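PDB 2HJ0: putative citrate lyase, alfa subunit from Streptococcus mutans, which is probably the alpha subunit of a citrate lyase, an alpha/beta protein of the CitF family built round two large, mostly parallel beta sheets. Local coordinates for residues F69-R74 and D327-D332; N177-R182 and N215-I220; G188-A193 and H346-A351; V203-D208 and T223-I228. All blocks are in the same frame, centred on the assembly; numbering follows the deposited sequence.

How the contacts relate
Contacts 1 and 3 lie side by side, their centres 8 Å apart, and share a polar network: Asp330 OD1 lies 2.8 Å from Ser189 N, a probable hydrogen bond. Together they border the site of a bound citric acid, probably from the crystallisation liquor, which lies about 3 Å from the side chains of His71 (contact 1) and Tyr192 (contact 3). Contact 2, centred 11 Å from contact 3, is joined to it by Ser219 OG and Glu348 OE2, 2.6 Å apart. Contact 4 is farther out, 18 Å from contact 1 between centres. It packs on contact 2 through Ile220 CG2 and Val225 CG2, 3.7 Å apart, and both contacts touch the second subunit.

Contact 1: residues F69-R74 and D327-D332; sequences FHHHFR and DVQDFD
His72 provides the clear hydrogen bond between the two segments. Its NE2 donates to Val328 O over 3.1 Å with an N-H...O angle of 172°, the oxygen lying in the plane of the imidazole and the nitrogen in that of the carbonyl, which would help to fix the rotation of the ring. The type I turn from His71 to Arg74, closed by Arg74 N to His71 O at 3.0 Å, places this ring and its neighbours in front of segment 327-332.

Among the van der Waals contacts, Gln329 sends an extended side chain past His71, the two crossing at about a right angle. Amide and imidazole planes stand almost perpendicular (84°), with the two NE2 atoms of Gln329 and His71 3.8 Å apart. The polar ends find partners beyond the segments: His71 ND1 on Ser100 OG, Gln329 OE1 on Tyr192 OH.

Arg74, bent at chi3 (-97°), brings its guanidinium up to Phe331, whose CD1 lies over one guanidinium face, 3.6 Å from CZ. The two planes are steeply inclined.

With Tyr192 stacked on His71, the histidine-rich loop after strand 66-69 meets the chain round strand 329-330 beside a citric acid, which may mark a pocket of this alpha/beta fold.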
loop_
_atom_site.group_PDB
_atom_site.type_symbol
_atom_site.label_atom_id
_atom_site.label_comp_id
_atom_site.label_asym_id
_atom_site.label_seq_id
_atom_site.Cartn_x
_atom_site.Cartn_y
_atom_site.Cartn_z
ATOM N N PHE A 69 8.874 5.441 15.783
ATOM C CA PHE A 69 8.436 6.809 15.488
ATOM C C PHE A 69 9.113 7.231 14.194
ATOM O O PHE A 69 10.083 6.605 13.785
ATOM C CB PHE A 69 8.878 7.801 16.572
ATOM C CG PHE A 69 8.568 7.368 17.973
ATOM C CD1 PHE A 69 9.435 6.535 18.670
ATOM C CD2 PHE A 69 7.410 7.803 18.601
ATOM C CE1 PHE A 69 9.148 6.139 19.973
ATOM C CE2 PHE A 69 7.114 7.416 19.899
ATOM C CZ PHE A 69 7.986 6.584 20.586
ATOM N N HIS A 70 8.613 8.285 13.548
ATOM C CA HIS A 70 9.255 8.753 12.330
ATOM C C HIS A 70 9.803 10.158 12.573
ATOM O O HIS A 70 9.450 10.795 13.563
ATOM C CB HIS A 70 8.287 8.752 11.157
ATOM C CG HIS A 70 7.235 9.805 11.240
ATOM N ND1 HIS A 70 5.921 9.519 11.538
ATOM C CD2 HIS A 70 7.313 11.152 11.117
ATOM C CE1 HIS A 70 5.235 10.644 11.605
ATOM N NE2 HIS A 70 6.057 11.650 11.355
ATOM N N HIS A 71 10.674 10.638 11.689
ATOM C CA HIS A 71 11.255 11.971 11.857
ATOM C C HIS A 71 10.893 12.991 10.771
ATOM O O HIS A 71 11.677 13.914 10.483
ATOM C CB HIS A 71 12.784 11.869 11.950
ATOM C CG HIS A 71 13.441 11.419 10.685
ATOM N ND1 HIS A 71 13.306 10.141 10.190
ATOM C CD2 HIS A 71 14.205 12.088 9.789
ATOM C CE1 HIS A 71 13.954 10.041 9.044
ATOM N NE2 HIS A 71 14.507 11.210 8.776
ATOM N N HIS A 72 9.710 12.860 10.181
ATOM C CA HIS A 72 9.335 13.799 9.125
ATOM C C HIS A 72 9.137 15.229 9.607
ATOM O O HIS A 72 9.192 16.165 8.815
ATOM C CB HIS A 72 8.092 13.307 8.384
ATOM C CG HIS A 72 8.382 12.264 7.355
ATOM N ND1 HIS A 72 7.915 10.972 7.450
ATOM C CD2 HIS A 72 9.078 12.328 6.196
ATOM C CE1 HIS A 72 8.307 10.284 6.392
ATOM N NE2 HIS A 72 9.012 11.085 5.613
ATOM N N PHE A 73 8.924 15.400 10.905
ATOM C CA PHE A 73 8.743 16.741 11.471
ATOM C C PHE A 73 10.088 17.328 11.914
ATOM O O PHE A 73 10.177 18.482 12.359
ATOM C CB PHE A 73 7.791 16.702 12.665
ATOM C CG PHE A 73 6.373 16.462 12.281
ATOM C CD1 PHE A 73 5.679 15.367 12.772
ATOM C CD2 PHE A 73 5.731 17.333 11.409
ATOM C CE1 PHE A 73 4.367 15.142 12.402
ATOM C CE2 PHE A 73 4.416 17.123 11.027
ATOM C CZ PHE A 73 3.729 16.027 11.522
ATOM N N ARG A 74 11.127 16.511 11.789
ATOM C CA ARG A 74 12.469 16.902 12.159
ATOM C C ARG A 74 12.557 17.602 13.501
ATOM O O ARG A 74 11.997 17.116 14.477
ATOM C CB ARG A 74 13.055 17.763 11.059
ATOM C CG ARG A 74 13.128 16.996 9.777
ATOM C CD ARG A 74 14.163 17.572 8.869
ATOM N NE ARG A 74 13.546 18.457 7.903
ATOM C CZ ARG A 74 14.225 19.212 7.058
ATOM N NH1 ARG A 74 13.568 19.999 6.202
ATOM N NH2 ARG A 74 15.553 19.176 7.085
ATOM N N ASP A 327 9.193 11.114 -4.013
ATOM C CA ASP A 327 9.484 11.741 -2.722
ATOM C C ASP A 327 9.352 10.838 -1.496
ATOM O O ASP A 327 8.272 10.318 -1.214
ATOM C CB ASP A 327 8.536 12.944 -2.562
ATOM C CG ASP A 327 8.904 13.851 -1.409
ATOM O OD1 ASP A 327 9.458 13.370 -0.404
ATOM O OD2 ASP A 327 8.614 15.063 -1.515
ATOM N N VAL A 328 10.442 10.676 -0.753
ATOM C CA VAL A 328 10.393 9.858 0.450
ATOM C C VAL A 328 10.420 10.774 1.672
ATOM O O VAL A 328 10.069 10.379 2.784
ATOM C CB VAL A 328 11.571 8.881 0.525
ATOM C CG1 VAL A 328 12.860 9.622 0.869
ATOM C CG2 VAL A 328 11.265 7.812 1.548
ATOM N N GLN A 329 10.844 12.007 1.451
ATOM C CA GLN A 329 10.895 12.983 2.520
ATOM C C GLN A 329 11.084 14.398 1.979
ATOM O O GLN A 329 11.885 14.629 1.074
ATOM C CB GLN A 329 12.021 12.643 3.487
ATOM C CG GLN A 329 12.434 13.814 4.306
ATOM C CD GLN A 329 13.449 13.452 5.343
ATOM O OE1 GLN A 329 14.380 12.676 5.080
ATOM N NE2 GLN A 329 13.288 14.013 6.539
ATOM N N ASP A 330 10.340 15.345 2.536
ATOM C CA ASP A 330 10.442 16.729 2.106
ATOM C C ASP A 330 11.341 17.495 3.042
ATOM O O ASP A 330 11.358 17.230 4.239
ATOM C CB ASP A 330 9.068 17.371 2.089
ATOM C CG ASP A 330 8.191 16.798 1.032
ATOM O OD1 ASP A 330 7.099 16.294 1.374
ATOM O OD2 ASP A 330 8.599 16.849 -0.149
ATOM N N PHE A 331 12.078 18.456 2.498
ATOM C CA PHE A 331 12.990 19.255 3.299
ATOM C C PHE A 331 12.616 20.744 3.437
ATOM O O PHE A 331 13.432 21.556 3.880
ATOM C CB PHE A 331 14.410 19.103 2.752
ATOM C CG PHE A 331 15.123 17.870 3.248
ATOM C CD1 PHE A 331 16.073 17.956 4.258
ATOM C CD2 PHE A 331 14.838 16.618 2.713
ATOM C CE1 PHE A 331 16.725 16.812 4.724
ATOM C CE2 PHE A 331 15.487 15.476 3.174
ATOM C CZ PHE A 331 16.429 15.572 4.179
ATOM N N ASP A 332 11.394 21.098 3.049
ATOM C CA ASP A 332 10.898 22.467 3.182
ATOM C C ASP A 332 9.414 22.525 2.833
ATOM O O ASP A 332 8.918 21.709 2.059
ATOM C CB ASP A 332 11.703 23.450 2.318
ATOM C CG ASP A 332 11.663 23.113 0.855
ATOM O OD1 ASP A 332 12.418 23.744 0.090
ATOM O OD2 ASP A 332 10.883 22.221 0.458
#

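Contact 2: residues N177-R182 and N215-I220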
loop_
_atom_site.group_PDB
_atom_site.type_symbol
_atom_site.label_atom_id
_atom_site.label_comp_id
_atom_site.label_asym_id
_atom_site.label_seq_id
_atom_site.Cartn_x
_atom_site.Cartn_y
_atom_site.Cartn_z
ATOM N N ASN A 177 -7.301 6.790 8.363
ATOM C CA ASN A 177 -6.789 7.277 7.081
ATOM C C ASN A 177 -6.055 8.599 7.365
ATOM O O ASN A 177 -6.668 9.578 7.797
ATOM C CB ASN A 177 -7.933 7.515 6.095
ATOM C CG ASN A 177 -8.680 6.240 5.741
ATOM O OD1 ASN A 177 -8.110 5.302 5.171
ATOM N ND2 ASN A 177 -9.968 6.199 6.076
ATOM N N ALA A 178 -4.746 8.625 7.121
ATOM C CA ALA A 178 -3.935 9.809 7.394
ATOM C C ALA A 178 -3.028 10.217 6.238
ATOM O O ALA A 178 -2.709 9.412 5.360
ATOM C CB ALA A 178 -3.087 9.553 8.636
ATOM N N ASN A 179 -2.611 11.475 6.226
ATOM C CA ASN A 179 -1.702 11.926 5.180
ATOM C C ASN A 179 -0.849 13.044 5.745
ATOM O O ASN A 179 -1.129 13.543 6.833
ATOM C CB ASN A 179 -2.467 12.364 3.907
ATOM C CG ASN A 179 -3.287 13.627 4.096
ATOM O OD1 ASN A 179 -2.755 14.682 4.416
ATOM N ND2 ASN A 179 -4.595 13.523 3.875
ATOM N N GLY A 180 0.206 13.418 5.034
ATOM C CA GLY A 180 1.064 14.467 5.539
ATOM C C GLY A 180 0.984 15.764 4.768
ATOM O O GLY A 180 1.846 16.628 4.919
ATOM N N THR A 181 -0.055 15.913 3.956
ATOM C CA THR A 181 -0.209 17.108 3.153
ATOM C C THR A 181 -1.446 17.922 3.486
ATOM O O THR A 181 -1.813 18.823 2.743
ATOM C CB THR A 181 -0.259 16.745 1.675
ATOM O OG1 THR A 181 -1.319 15.799 1.466
ATOM C CG2 THR A 181 1.080 16.142 1.230
ATOM N N ARG A 182 -2.099 17.609 4.591
ATOM C CA ARG A 182 -3.287 18.347 5.000
ATOM C C ARG A 182 -3.224 18.504 6.512
ATOM O O ARG A 182 -2.870 17.565 7.216
ATOM C CB ARG A 182 -4.548 17.575 4.613
ATOM C CG ARG A 182 -4.630 17.204 3.142
ATOM C CD ARG A 182 -4.697 18.446 2.276
ATOM N NE ARG A 182 -5.757 19.347 2.736
ATOM C CZ ARG A 182 -7.057 19.059 2.718
ATOM N NH1 ARG A 182 -7.473 17.883 2.254
ATOM N NH2 ARG A 182 -7.941 19.950 3.165
ATOM N N ASN A 215 -10.877 10.522 5.042
ATOM C CA ASN A 215 -9.837 11.494 4.753
ATOM C C ASN A 215 -9.087 11.060 3.492
ATOM O O ASN A 215 -8.900 9.860 3.247
ATOM C CB ASN A 215 -8.875 11.590 5.947
ATOM C CG ASN A 215 -7.729 12.568 5.712
ATOM O OD1 ASN A 215 -7.872 13.528 4.956
ATOM N ND2 ASN A 215 -6.586 12.334 6.380
ATOM N N THR A 216 -8.687 12.038 2.684
ATOM C CA THR A 216 -7.937 11.785 1.455
ATOM C C THR A 216 -7.101 13.017 1.104
ATOM O O THR A 216 -7.485 14.137 1.424
ATOM C CB THR A 216 -8.870 11.461 0.260
ATOM O OG1 THR A 216 -9.912 12.438 0.177
ATOM C CG2 THR A 216 -9.481 10.078 0.399
ATOM N N PRO A 217 -5.931 12.830 0.469
ATOM C CA PRO A 217 -5.314 11.568 0.045
ATOM C C PRO A 217 -5.059 10.666 1.249
ATOM O O PRO A 217 -5.190 11.104 2.394
ATOM C CB PRO A 217 -3.991 12.008 -0.581
ATOM C CG PRO A 217 -4.185 13.432 -0.900
ATOM C CD PRO A 217 -5.030 13.957 0.215
ATOM N N ILE A 218 -4.661 9.426 0.988
ATOM C CA ILE A 218 -4.395 8.466 2.051
ATOM C C ILE A 218 -2.977 7.910 1.985
ATOM O O ILE A 218 -2.663 7.123 1.106
ATOM C CB ILE A 218 -5.383 7.321 1.959
ATOM C CG1 ILE A 218 -6.809 7.883 2.006
ATOM C CG2 ILE A 218 -5.107 6.331 3.058
ATOM C CD1 ILE A 218 -7.913 6.844 1.788
ATOM N N SER A 219 -2.110 8.334 2.895
ATOM C CA SER A 219 -0.742 7.813 2.904
ATOM C C SER A 219 -0.675 6.571 3.801
ATOM O O SER A 219 0.122 5.661 3.578
ATOM C CB SER A 219 0.224 8.889 3.391
ATOM O OG SER A 219 0.159 10.023 2.545
ATOM N N ILE A 220 -1.529 6.555 4.818
ATOM C CA ILE A 220 -1.623 5.444 5.749
ATOM C C ILE A 220 -3.118 5.130 5.850
ATOM O O ILE A 220 -3.912 5.954 6.306
ATOM C CB ILE A 220 -1.030 5.831 7.092
ATOM C CG1 ILE A 220 0.465 6.076 6.912
ATOM C CG2 ILE A 220 -1.318 4.765 8.110
ATOM C CD1 ILE A 220 1.183 6.566 8.117
#
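Ala178 O is gripped by two consecutive backbone amides, Ser219 N at 2.8 Å and Ile220 N at 3.1 Å, a classic beta bulge in which Ser219 and Ile220 both face one residue. Ala178 N returns a bond to Ile220 O over 2.9 Å, making Ala178 and Ile220 an antiparallel hydrogen-bonded pair, the single bridge between the segments.

Side-chain amides extend the pairing in both directions. Asn179 has CG between its backbone N and carbonyl carbon (chi1 68°), which directs ND2 to Pro217 O, 2.9 Å away, while OD1 turns back to accept Thr181 N at 3.0 Å. The second bond closes an Asx turn, so both ends of the amide are used and its rotation is set. Through this pairing the long loop between strands 202-207 and 227-230, with a cis peptide before Pro217, is tied to the short hairpin of strands 171-172 and 178-179.

Asn215 ND2 donates to Asn177 O at 3.1 Å, approaching from 44° above the carbonyl plane. The Asn179 and Asn215 side chains cross at about a right angle, amide planes 49° apart, and their ND2 groups, both donors, serve different carbonyls. Tyr347 of the second subunit packs on Pro217, and its hydroxyl is hydrogen-bonded to Ile218 N.

Contact 3: residues G188-A193 and H346-A351; sequences GSLGYA and HYEIDA
Glu348 reaches from the end of strand 346-348 into the turn that precedes helix 191-199. From CB, which points toward that turn, the chain leaves with CG anti to the backbone N (chi1 175°) and stays extended. CG passes alongside the hydroxyl of Ser189, 3.6 Å from its OG. CD brings the carboxylate up to the backbone, and there OE1 accepts Leu190 N at 2.8 Å. The bond is bent, with 131° at the hydrogen, and meets the oxygen on its anti side, slightly out of the carboxylate plane. OE1 also packs against Leu190 CB at 3.7 Å. The other oxygen, OE2, is hydrogen-bonded with Ser219 OG, so the two oxygens of one carboxylate bridge two separate loops.

Ser189 OG faces two ways: it accepts Gly191 N at 3.2 Å, closing an ST turn, and is hydrogen-bonded to Asp327 O.

Overall, 188-192 and 348-351 run in directions 22° apart, and the CA atoms of Gly191 and Asp350 approach to 3.7 Å. Gly191 O accepts Ala351 N over 2.8 Å, the donor lying well above the carbonyl plane. Ala351 opens helix 351-355, whose N-cap, Asp350, bonds to Met353 N through OD1. Beyond the polar part, Ala351 CB touches Tyr192 CD1 at 3.6 Å.

Chemically, two buried backbone amides cross the contact, Leu190 N to a carboxylate and Ala351 N to a carbonyl, which probably helps to position the chain leading to Tyr192, whose side chain is near the bound citric acid.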
loop_
_atom_site.group_PDB
_atom_site.type_symbol
_atom_site.label_atom_id
_atom_site.label_comp_id
_atom_site.label_asym_id
_atom_site.label_seq_id
_atom_site.Cartn_x
_atom_site.Cartn_y
_atom_site.Cartn_z
ATOM N N GLY A 188 4.442 16.969 4.449
ATOM C CA GLY A 188 4.518 16.388 3.126
ATOM C C GLY A 188 4.515 14.869 3.128
ATOM O O GLY A 188 3.613 14.236 3.679
ATOM N N SER A 189 5.529 14.280 2.504
ATOM C CA SER A 189 5.632 12.840 2.437
ATOM C C SER A 189 5.710 12.184 3.814
ATOM O O SER A 189 6.070 12.822 4.808
ATOM C CB SER A 189 6.856 12.445 1.627
ATOM O OG SER A 189 7.037 11.042 1.676
ATOM N N LEU A 190 5.353 10.904 3.854
ATOM C CA LEU A 190 5.378 10.106 5.075
ATOM C C LEU A 190 6.036 8.760 4.802
ATOM O O LEU A 190 5.684 7.757 5.416
ATOM C CB LEU A 190 3.963 9.876 5.580
ATOM C CG LEU A 190 3.320 11.075 6.257
ATOM C CD1 LEU A 190 1.907 10.709 6.676
ATOM C CD2 LEU A 190 4.152 11.495 7.475
ATOM N N GLY A 191 6.999 8.764 3.883
ATOM C CA GLY A 191 7.700 7.553 3.499
ATOM C C GLY A 191 8.337 6.717 4.593
ATOM O O GLY A 191 8.353 5.492 4.494
ATOM N N TYR A 192 8.874 7.344 5.631
ATOM C CA TYR A 192 9.484 6.544 6.675
ATOM C C TYR A 192 8.382 5.958 7.561
ATOM O O TYR A 192 8.470 4.810 7.970
ATOM C CB TYR A 192 10.485 7.371 7.498
ATOM C CG TYR A 192 11.618 7.954 6.671
ATOM C CD1 TYR A 192 12.390 7.142 5.833
ATOM C CD2 TYR A 192 11.870 9.333 6.672
ATOM C CE1 TYR A 192 13.377 7.695 5.001
ATOM C CE2 TYR A 192 12.852 9.898 5.850
ATOM C CZ TYR A 192 13.599 9.077 5.012
ATOM O OH TYR A 192 14.537 9.629 4.164
ATOM N N ALA A 193 7.325 6.720 7.833
ATOM C CA ALA A 193 6.247 6.206 8.674
ATOM C C ALA A 193 5.400 5.138 7.987
ATOM O O ALA A 193 4.879 4.230 8.641
ATOM C CB ALA A 193 5.356 7.341 9.136
ATOM N N HIS A 346 4.397 14.396 -8.830
ATOM C CA HIS A 346 5.193 14.419 -7.606
ATOM C C HIS A 346 4.544 13.337 -6.739
ATOM O O HIS A 346 3.511 13.584 -6.102
ATOM C CB HIS A 346 5.103 15.800 -6.944
ATOM C CG HIS A 346 6.032 15.983 -5.783
ATOM N ND1 HIS A 346 6.276 17.213 -5.216
ATOM C CD2 HIS A 346 6.760 15.090 -5.070
ATOM C CE1 HIS A 346 7.115 17.074 -4.204
ATOM N NE2 HIS A 346 7.424 15.796 -4.094
ATOM N N TYR A 347 5.146 12.143 -6.731
ATOM C CA TYR A 347 4.601 10.994 -6.005
ATOM C C TYR A 347 5.287 10.601 -4.702
ATOM O O TYR A 347 6.508 10.627 -4.586
ATOM C CB TYR A 347 4.574 9.769 -6.922
ATOM C CG TYR A 347 3.290 8.978 -6.861
ATOM C CD1 TYR A 347 2.115 9.491 -7.405
ATOM C CD2 TYR A 347 3.250 7.708 -6.266
ATOM C CE1 TYR A 347 0.924 8.759 -7.364
ATOM C CE2 TYR A 347 2.059 6.965 -6.215
ATOM C CZ TYR A 347 0.900 7.499 -6.770
ATOM O OH TYR A 347 -0.274 6.772 -6.737
ATOM N N GLU A 348 4.477 10.204 -3.729
ATOM C CA GLU A 348 4.970 9.792 -2.424
ATOM C C GLU A 348 5.330 8.301 -2.414
ATOM O O GLU A 348 4.593 7.471 -2.942
ATOM C CB GLU A 348 3.896 10.090 -1.381
ATOM C CG GLU A 348 4.192 9.619 0.031
ATOM C CD GLU A 348 3.010 9.848 0.968
ATOM O OE1 GLU A 348 3.213 10.447 2.053
ATOM O OE2 GLU A 348 1.878 9.432 0.619
ATOM N N ILE A 349 6.469 7.965 -1.816
ATOM C CA ILE A 349 6.906 6.572 -1.754
ATOM C C ILE A 349 7.433 6.218 -0.363
ATOM O O ILE A 349 8.068 7.045 0.302
ATOM C CB ILE A 349 8.032 6.283 -2.775
ATOM C CG1 ILE A 349 9.262 7.127 -2.420
ATOM C CG2 ILE A 349 7.538 6.571 -4.191
ATOM C CD1 ILE A 349 10.527 6.774 -3.189
ATOM N N ASP A 350 7.169 4.988 0.067
ATOM C CA ASP A 350 7.637 4.501 1.362
ATOM C C ASP A 350 9.129 4.217 1.277
ATOM O O ASP A 350 9.662 3.942 0.203
ATOM C CB ASP A 350 6.896 3.218 1.748
ATOM C CG ASP A 350 7.204 2.051 0.810
ATOM O OD1 ASP A 350 8.286 1.445 0.921
ATOM O OD2 ASP A 350 6.364 1.736 -0.050
ATOM N N ALA A 351 9.801 4.273 2.415
ATOM C CA ALA A 351 11.241 4.025 2.471
ATOM C C ALA A 351 11.666 2.681 1.884
ATOM O O ALA A 351 12.796 2.550 1.410
ATOM C CB ALA A 351 11.738 4.132 3.913
#

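Contact 4: residues V203-D208 and T223-I228; sequences VVIVTD and TDVDYI
Ile205 packs tightly into the apolar side of the contact, between Val225 and Ile228. Its CG1 takes the place between the backbone N and the carbonyl carbon (chi1 78°), which lays it beside Ile228 CG1 at 3.8 Å, the two side chains pointing the same way. The Ile205 and Val225 side chains cross at about a right angle, Ile205 CG2 lying 3.7 Å from Val225 CG2. Ser172 covers this face of the sheet as well.

The opposite face is looser. Tyr227 turns its ring away from Val204, whose CG2 comes only near the ring's edge and lies 4.2 Å from Tyr227 CB. Tyr227 is partly exposed, and its side chain touches Lys58 of helix 52-58, while Val204 packs on Ala55 of the same helix.

Between the faces, Val204 pairs with Tyr227 and Ile205 with Ile228 as parallel strands of the large sheet of this Rossmann-clan protein, with Ile205 N bonded to Tyr227 O at 3.0 Å. At the entry, Val203 O receives two amides, Asp226 N at 2.8 Å and Tyr227 N at 3.2 Å. Asp226 then curls its side chain back, with CG beside the backbone N (chi1 -66°), and OD2 accepts Val203 N at 2.7 Å through its anti lone pair. The same oxygen forms a salt bridge with Lys360 of the second subunit.

One carboxylate oxygen thus joins the backbone amide of Val203 to a lysine across the dimer interface; the lysine would be expected to stabilise the negative charge of this buried aspartate.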
loop_
_atom_site.group_PDB
_atom_site.type_symbol
_atom_site.label_atom_id
_atom_site.label_comp_id
_atom_site.label_asym_id
_atom_site.label_seq_id
_atom_site.Cartn_x
_atom_site.Cartn_y
_atom_site.Cartn_z
ATOM N N VAL A 203 -0.548 0.048 15.590
ATOM C CA VAL A 203 -0.233 1.389 15.121
ATOM C C VAL A 203 -1.140 2.426 15.770
ATOM O O VAL A 203 -2.364 2.297 15.753
ATOM C CB VAL A 203 -0.379 1.477 13.565
ATOM C CG1 VAL A 203 -0.332 2.927 13.093
ATOM C CG2 VAL A 203 0.733 0.667 12.893
ATOM N N VAL A 204 -0.523 3.447 16.352
ATOM C CA VAL A 204 -1.246 4.540 16.995
ATOM C C VAL A 204 -0.866 5.823 16.263
ATOM O O VAL A 204 0.277 6.259 16.371
ATOM C CB VAL A 204 -0.821 4.701 18.472
ATOM C CG1 VAL A 204 -1.393 5.990 19.042
ATOM C CG2 VAL A 204 -1.302 3.536 19.279
ATOM N N ILE A 205 -1.779 6.420 15.503
ATOM C CA ILE A 205 -1.409 7.663 14.836
ATOM C C ILE A 205 -1.893 8.821 15.716
ATOM O O ILE A 205 -3.016 8.793 16.231
ATOM C CB ILE A 205 -2.000 7.805 13.362
ATOM C CG1 ILE A 205 -3.464 8.204 13.406
ATOM C CG2 ILE A 205 -1.828 6.526 12.553
ATOM C CD1 ILE A 205 -3.625 9.662 13.221
ATOM N N VAL A 206 -1.025 9.812 15.918
ATOM C CA VAL A 206 -1.326 10.986 16.743
ATOM C C VAL A 206 -1.494 12.169 15.797
ATOM O O VAL A 206 -0.525 12.638 15.181
ATOM C CB VAL A 206 -0.158 11.295 17.716
ATOM C CG1 VAL A 206 -0.567 12.376 18.719
ATOM C CG2 VAL A 206 0.274 10.026 18.403
ATOM N N THR A 207 -2.723 12.647 15.671
ATOM C CA THR A 207 -2.959 13.749 14.765
ATOM C C THR A 207 -3.146 15.064 15.461
ATOM O O THR A 207 -3.486 15.147 16.648
ATOM C CB THR A 207 -4.181 13.518 13.860
ATOM O OG1 THR A 207 -4.192 14.498 12.807
ATOM C CG2 THR A 207 -5.454 13.620 14.664
ATOM N N ASP A 208 -2.945 16.104 14.678
ATOM C CA ASP A 208 -3.041 17.457 15.156
ATOM C C ASP A 208 -4.359 18.048 14.717
ATOM O O ASP A 208 -4.842 19.021 15.298
ATOM C CB ASP A 208 -1.891 18.251 14.557
ATOM C CG ASP A 208 -1.448 19.336 15.444
ATOM O OD1 ASP A 208 -0.340 19.876 15.195
ATOM O OD2 ASP A 208 -2.227 19.636 16.389
ATOM N N THR A 223 -6.767 0.482 7.513
ATOM C CA THR A 223 -6.452 -0.928 7.708
ATOM C C THR A 223 -5.106 -1.189 8.361
ATOM O O THR A 223 -4.787 -2.333 8.693
ATOM C CB THR A 223 -6.489 -1.703 6.386
ATOM O OG1 THR A 223 -5.752 -0.981 5.394
ATOM C CG2 THR A 223 -7.918 -1.907 5.926
ATOM N N ASP A 224 -4.312 -0.141 8.548
ATOM C CA ASP A 224 -3.014 -0.296 9.199
ATOM C C ASP A 224 -3.005 0.388 10.558
ATOM O O ASP A 224 -2.030 0.285 11.288
ATOM C CB ASP A 224 -1.898 0.320 8.352
ATOM C CG ASP A 224 -1.569 -0.500 7.120
ATOM O OD1 ASP A 224 -2.036 -1.664 7.028
ATOM O OD2 ASP A 224 -0.824 0.016 6.241
ATOM N N VAL A 225 -4.092 1.069 10.899
ATOM C CA VAL A 225 -4.141 1.816 12.145
ATOM C C VAL A 225 -5.024 1.185 13.214
ATOM O O VAL A 225 -6.075 0.642 12.910
ATOM C CB VAL A 225 -4.614 3.258 11.846
ATOM C CG1 VAL A 225 -4.622 4.092 13.100
ATOM C CG2 VAL A 225 -3.704 3.873 10.781
ATOM N N ASP A 226 -4.600 1.247 14.470
ATOM C CA ASP A 226 -5.401 0.671 15.532
ATOM C C ASP A 226 -6.105 1.742 16.339
ATOM O O ASP A 226 -7.286 1.618 16.658
ATOM C CB ASP A 226 -4.530 -0.200 16.453
ATOM C CG ASP A 226 -3.980 -1.426 15.742
ATOM O OD1 ASP A 226 -4.736 -2.407 15.552
ATOM O OD2 ASP A 226 -2.791 -1.398 15.355
ATOM N N TYR A 227 -5.382 2.808 16.653
ATOM C CA TYR A 227 -5.948 3.881 17.460
ATOM C C TYR A 227 -5.542 5.260 16.962
ATOM O O TYR A 227 -4.470 5.440 16.370
ATOM C CB TYR A 227 -5.500 3.713 18.916
ATOM C CG TYR A 227 -6.006 2.451 19.575
ATOM C CD1 TYR A 227 -7.360 2.278 19.832
ATOM C CD2 TYR A 227 -5.131 1.436 19.963
ATOM C CE1 TYR A 227 -7.840 1.125 20.468
ATOM C CE2 TYR A 227 -5.604 0.269 20.604
ATOM C CZ TYR A 227 -6.965 0.130 20.852
ATOM O OH TYR A 227 -7.456 -0.979 21.492
ATOM N N ILE A 228 -6.419 6.228 17.195
ATOM C CA ILE A 228 -6.155 7.593 16.798
ATOM C C ILE A 228 -6.326 8.484 18.010
ATOM O O ILE A 228 -7.311 8.377 18.736
ATOM C CB ILE A 228 -7.114 8.085 15.713
ATOM C CG1 ILE A 228 -6.983 7.224 14.459
ATOM C CG2 ILE A 228 -6.798 9.522 15.378
ATOM C CD1 ILE A 228 -7.727 5.913 14.525
#